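Local coordinates for ABC transporter (PDB 4G68), which probably binds oligosaccharides released from xylan outside the cell and delivers them to its partner ABC permease for uptake, at residues Lys198-Gly203 and Leu407-Phe412; Asp350-Thr355 and Asp363-Ser368. All coordinates share one frame; numbering follows the deposited sequence.

Contact 1: residues Lys198-Gly203 and Leu407-Phe412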
# COMPACT_ATOMS: atom_id res chain seq x y z
N LYS C 198 13.74 6.90 2.56
CA LYS C 198 13.73 7.90 3.67
C LYS C 198 12.62 7.74 4.74
O LYS C 198 12.82 8.03 5.95
CB LYS C 198 13.59 9.29 3.08
CG LYS C 198 14.03 10.39 4.03
CD LYS C 198 13.80 11.74 3.38
CE LYS C 198 13.47 12.80 4.42
NZ LYS C 198 14.64 13.37 5.14
N ASP C 199 11.44 7.38 4.26
CA ASP C 199 10.30 7.18 5.11
C ASP C 199 10.16 5.72 5.46
O ASP C 199 9.20 5.35 6.08
CB ASP C 199 9.03 7.81 4.45
CG ASP C 199 9.16 9.35 4.26
OD1 ASP C 199 9.47 10.03 5.26
OD2 ASP C 199 8.94 9.89 3.14
N GLU C 200 11.14 4.88 5.07
CA GLU C 200 11.27 3.43 5.47
C GLU C 200 10.23 2.42 5.00
O GLU C 200 10.55 1.25 4.74
CB GLU C 200 11.51 3.28 6.98
CG GLU C 200 12.48 4.35 7.47
CD GLU C 200 12.89 4.15 8.91
OE1 GLU C 200 12.14 3.47 9.65
OE2 GLU C 200 13.97 4.67 9.30
N TRP C 201 8.96 2.86 4.95
CA TRP C 201 7.94 1.97 4.48
C TRP C 201 8.15 1.46 3.04
O TRP C 201 7.96 0.31 2.82
CB TRP C 201 6.51 2.46 4.80
CG TRP C 201 6.08 3.59 3.96
CD1 TRP C 201 6.10 4.95 4.27
CD2 TRP C 201 5.62 3.50 2.58
NE1 TRP C 201 5.67 5.69 3.21
CE2 TRP C 201 5.36 4.88 2.16
CE3 TRP C 201 5.33 2.44 1.70
CZ2 TRP C 201 4.91 5.17 0.88
CZ3 TRP C 201 4.88 2.75 0.44
CH2 TRP C 201 4.66 4.09 0.04
N PRO C 202 8.59 2.29 2.09
CA PRO C 202 8.69 1.69 0.74
C PRO C 202 9.68 0.50 0.65
O PRO C 202 9.35 -0.49 0.01
CB PRO C 202 9.12 2.86 -0.13
CG PRO C 202 8.76 4.07 0.63
CD PRO C 202 8.98 3.71 2.08
N GLY C 203 10.86 0.58 1.29
CA GLY C 203 11.83 -0.54 1.24
C GLY C 203 11.39 -1.74 2.03
O GLY C 203 11.87 -2.91 1.78
N LEU C 407 14.71 -1.34 11.50
CA LEU C 407 15.60 -2.45 11.30
C LEU C 407 15.71 -2.90 9.85
O LEU C 407 16.73 -3.39 9.42
CB LEU C 407 15.11 -3.65 12.15
CG LEU C 407 15.24 -3.63 13.70
CD1 LEU C 407 14.66 -4.90 14.33
CD2 LEU C 407 16.67 -3.36 14.18
N VAL C 408 14.61 -2.87 9.12
CA VAL C 408 14.75 -3.16 7.69
C VAL C 408 15.65 -2.05 7.16
O VAL C 408 16.51 -2.31 6.31
CB VAL C 408 13.41 -3.30 6.90
CG1 VAL C 408 13.65 -3.23 5.38
CG2 VAL C 408 12.72 -4.62 7.24
N ALA C 409 15.45 -0.81 7.63
CA ALA C 409 16.26 0.30 7.10
C ALA C 409 17.76 -0.03 7.30
O ALA C 409 18.53 -0.01 6.36
CB ALA C 409 15.87 1.64 7.71
N GLN C 410 18.12 -0.49 8.51
CA GLN C 410 19.50 -0.90 8.83
C GLN C 410 20.07 -2.09 8.00
O GLN C 410 21.31 -2.18 7.80
CB GLN C 410 19.55 -1.22 10.31
CG GLN C 410 19.52 0.03 11.15
CD GLN C 410 18.79 -0.15 12.45
OE1 GLN C 410 19.04 -1.10 13.24
NE2 GLN C 410 17.88 0.76 12.70
N LEU C 411 19.19 -2.97 7.53
CA LEU C 411 19.56 -3.95 6.50
C LEU C 411 19.98 -3.30 5.18
O LEU C 411 21.05 -3.64 4.62
CB LEU C 411 18.42 -4.95 6.21
CG LEU C 411 18.10 -6.03 7.25
CD1 LEU C 411 16.83 -6.79 6.84
CD2 LEU C 411 19.27 -7.00 7.44
N PHE C 412 19.15 -2.39 4.65
CA PHE C 412 19.51 -1.65 3.42
C PHE C 412 20.85 -0.90 3.57
O PHE C 412 21.59 -0.67 2.57
CB PHE C 412 18.43 -0.65 3.05
CG PHE C 412 17.25 -1.25 2.30
CD1 PHE C 412 16.04 -1.61 2.99
CD2 PHE C 412 17.33 -1.49 0.93
CE1 PHE C 412 14.95 -2.13 2.30
CE2 PHE C 412 16.25 -2.00 0.23
CZ PHE C 412 15.05 -2.35 0.91

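Contact 2: residues Asp350-Thr355 and Asp363-Ser368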
# COMPACT_ATOMS: atom_id res chain seq x y z
N ASP C 350 -10.15 5.55 -8.03
CA ASP C 350 -8.91 4.72 -7.90
C ASP C 350 -8.78 3.81 -9.11
O ASP C 350 -7.71 3.73 -9.76
CB ASP C 350 -9.01 3.80 -6.66
CG ASP C 350 -8.52 4.43 -5.38
OD1 ASP C 350 -7.95 5.56 -5.43
OD2 ASP C 350 -8.71 3.78 -4.29
N TYR C 351 -9.87 3.11 -9.40
CA TYR C 351 -9.98 2.23 -10.57
C TYR C 351 -9.67 2.94 -11.91
O TYR C 351 -8.89 2.40 -12.73
CB TYR C 351 -11.38 1.62 -10.60
CG TYR C 351 -11.59 0.50 -11.62
CD1 TYR C 351 -10.60 -0.48 -11.81
CD2 TYR C 351 -12.76 0.41 -12.35
CE1 TYR C 351 -10.77 -1.50 -12.73
CE2 TYR C 351 -12.96 -0.62 -13.27
CZ TYR C 351 -11.97 -1.57 -13.45
OH TYR C 351 -12.16 -2.59 -14.35
N LEU C 352 -10.22 4.14 -12.09
CA LEU C 352 -10.05 4.88 -13.33
C LEU C 352 -8.65 5.45 -13.52
O LEU C 352 -8.11 5.41 -14.63
CB LEU C 352 -11.08 6.02 -13.40
CG LEU C 352 -12.50 5.53 -13.72
CD1 LEU C 352 -13.54 6.61 -13.40
CD2 LEU C 352 -12.54 5.16 -15.20
N ILE C 353 -8.06 5.95 -12.44
CA ILE C 353 -6.77 6.59 -12.47
C ILE C 353 -5.58 5.77 -11.92
O ILE C 353 -4.44 6.25 -11.96
CB ILE C 353 -6.83 8.03 -11.90
CG1 ILE C 353 -6.84 8.01 -10.36
CG2 ILE C 353 -8.06 8.77 -12.46
CD1 ILE C 353 -6.81 9.40 -9.75
N ALA C 354 -5.85 4.56 -11.41
CA ALA C 354 -4.81 3.63 -10.92
C ALA C 354 -4.06 4.07 -9.64
O ALA C 354 -2.95 3.62 -9.35
CB ALA C 354 -3.85 3.19 -12.06
N THR C 355 -4.72 4.92 -8.85
CA THR C 355 -4.24 5.28 -7.51
C THR C 355 -4.59 4.20 -6.48
O THR C 355 -4.05 4.20 -5.36
CB THR C 355 -4.85 6.61 -6.98
OG1 THR C 355 -6.29 6.59 -7.11
CG2 THR C 355 -4.23 7.81 -7.64
N ASP C 363 -19.31 -2.06 -11.91
CA ASP C 363 -20.16 -2.27 -13.11
C ASP C 363 -20.62 -0.95 -13.74
O ASP C 363 -20.76 -0.86 -14.96
CB ASP C 363 -21.41 -3.09 -12.76
CG ASP C 363 -21.06 -4.41 -12.10
OD1 ASP C 363 -20.50 -5.31 -12.78
OD2 ASP C 363 -21.36 -4.56 -10.89
N ASN C 364 -20.85 0.07 -12.90
CA ASN C 364 -21.17 1.41 -13.41
C ASN C 364 -20.10 2.10 -14.25
O ASN C 364 -20.41 3.13 -14.88
CB ASN C 364 -21.59 2.37 -12.28
CG ASN C 364 -20.52 2.50 -11.15
OD1 ASN C 364 -20.19 3.59 -10.73
ND2 ASN C 364 -20.05 1.40 -10.64
N ILE C 365 -18.87 1.55 -14.25
CA ILE C 365 -17.69 2.19 -14.88
C ILE C 365 -17.43 1.63 -16.28
O ILE C 365 -17.53 0.44 -16.49
CB ILE C 365 -16.37 2.03 -14.04
CG1 ILE C 365 -16.43 2.83 -12.70
CG2 ILE C 365 -15.14 2.50 -14.82
CD1 ILE C 365 -17.07 4.21 -12.78
N ASP C 366 -17.06 2.50 -17.22
CA ASP C 366 -16.72 2.08 -18.58
C ASP C 366 -15.27 1.62 -18.63
O ASP C 366 -14.33 2.43 -18.58
CB ASP C 366 -16.95 3.26 -19.53
CG ASP C 366 -16.71 2.92 -20.99
OD1 ASP C 366 -16.51 1.76 -21.39
OD2 ASP C 366 -16.72 3.91 -21.76
N GLN C 367 -15.14 0.30 -18.72
CA GLN C 367 -13.89 -0.43 -18.79
C GLN C 367 -12.89 0.15 -19.82
O GLN C 367 -11.70 0.06 -19.61
CB GLN C 367 -14.19 -1.92 -19.04
CG GLN C 367 -13.00 -2.87 -19.18
CD GLN C 367 -12.43 -3.39 -17.85
OE1 GLN C 367 -11.22 -3.60 -17.73
NE2 GLN C 367 -13.31 -3.63 -16.86
N SER C 368 -13.40 0.78 -20.88
CA SER C 368 -12.56 1.32 -21.93
C SER C 368 -11.83 2.61 -21.49
O SER C 368 -10.91 3.10 -22.17
CB SER C 368 -13.42 1.59 -23.16
OG SER C 368 -14.15 2.79 -22.98

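Contact 1: residues Lys198-Gly203 and Leu407-Phe412
Two helices of the solute-binding protein fold come together where the first turn of helix 201-215, carrying Gly203, receives Phe412 and Val408 from the C-terminal end of helix 398-412. The ring of Phe412 arrives edge first: the carbonyl oxygen of Gly203 lies in the ring plane, 3.2 Å from Phe412 CE1, and CZ is almost as near. The electron-rich oxygen therefore faces ring hydrogens rather than the pi cloud, a favourable match though not a conventional hydrogen bond. CG of Phe412 is anti to its carbonyl carbon and beside the backbone N (chi1 -82°), which directs the ring across to the neighbouring helix. Absence of a side chain on Gly203 is what admits it, since a beta carbon there would point at the ring and lie only 2.7 Å from Phe412 CE1. As it is, Phe412 CZ rests 3.7 Å from Gly203 CA. Leu242 and Val246 of helix 233-248 also touch Phe412, so the ring is packed among three helices.

Glu200 is the N-cap residue of helix 201-215, and its extended chain brings the carboxylate to Ala409, with Glu200 OE2 3.9 Å from Ala409 CB. Its carboxylate meets only a methyl across this contact; Lys405 and Gln402 of helix 398-412 also touch the side chain, while Asp406 OD1 lies close to Glu200 OE1, a proximity that could raise the proton affinity of one of the two acids. The N-terminus of helix 201-215 is set against Asp80 and Lys83 through Trp201. Within the second helix, Phe412 N donates to Val408 O, and CG1 of the same valine stands 4.0 Å from the Gly203 carbonyl oxygen.

Contact 2: residues Asp350-Thr355 and Asp363-Ser368
Thr355 OG1 donates to Asp350 OD1 over 2.6 Å, linking this loop residue back to the last turn of helix 332-353, whose Tyr351 and Leu352 meet Ile365 and Gln367 across the contact. The hydroxyl approaches the anti side of that oxygen, 28° out of the carboxylate plane. Asp350 is buried and its OD2 lies near Asp151 OD2, so the bond from Thr355 may ease an environment that would otherwise favour protonation of one of the two acids.

Across the contact, Gln367 NE2 gives a weak hydrogen bond to Tyr351 OH at 3.0 Å, its N-H...O angle only 120°. The amide nitrogen sits at the edge of the phenol, near the ring plane, while the two side chains cross at about a right angle with the amide and phenol planes steeply inclined to each other. Tyr351 has CG anti to the backbone N (chi1 -170°), which carries the ring out from the helix and along the loop, with its hydroxyl at Gln367.

Apolar contact centres on a single methyl, Ile365 CG2. Leu352 reaches it tip to tip, CD2 to CG2 at 3.7 Å, whereas the Tyr351 ring slides past obliquely, its CD2 4.0 Å from the same Ile365 CG2. Replacing Tyr351 with an alanine would probably leave the Gln367 amide without this acceptor and open a gap beside Ile365 CG2, which would then rest on Leu352 alone among the helix side chains met here.

The contact fastens the last turn of helix 332-353 to the loop that follows strand 357-358. Beyond it, Glu374 and Met378 of helix 372-382 also pack on Tyr351, and the Tyr362 ring meets its ring, so the tyrosine lies between the end of one helix and the flank of the next.

In the fold
Contacts 1 and 2 lie on opposite sides of the chain's centre, 33 Å apart between their own centres, and they do not touch: their nearest atoms are about 10 Å apart. Along the sequence, contact 2 is nested inside the long loop that contact 1 closes. Contact 1 joins segments 204 residues apart at their closest ends, helix to helix, and is buried, whereas contact 2 ties a helix end to a loop only eight residues on and is partly exposed to solvent. In a two-lobed solute-binding protein the sugar is expected in the cleft between the lobes; neither contact is itself known to touch a ligand.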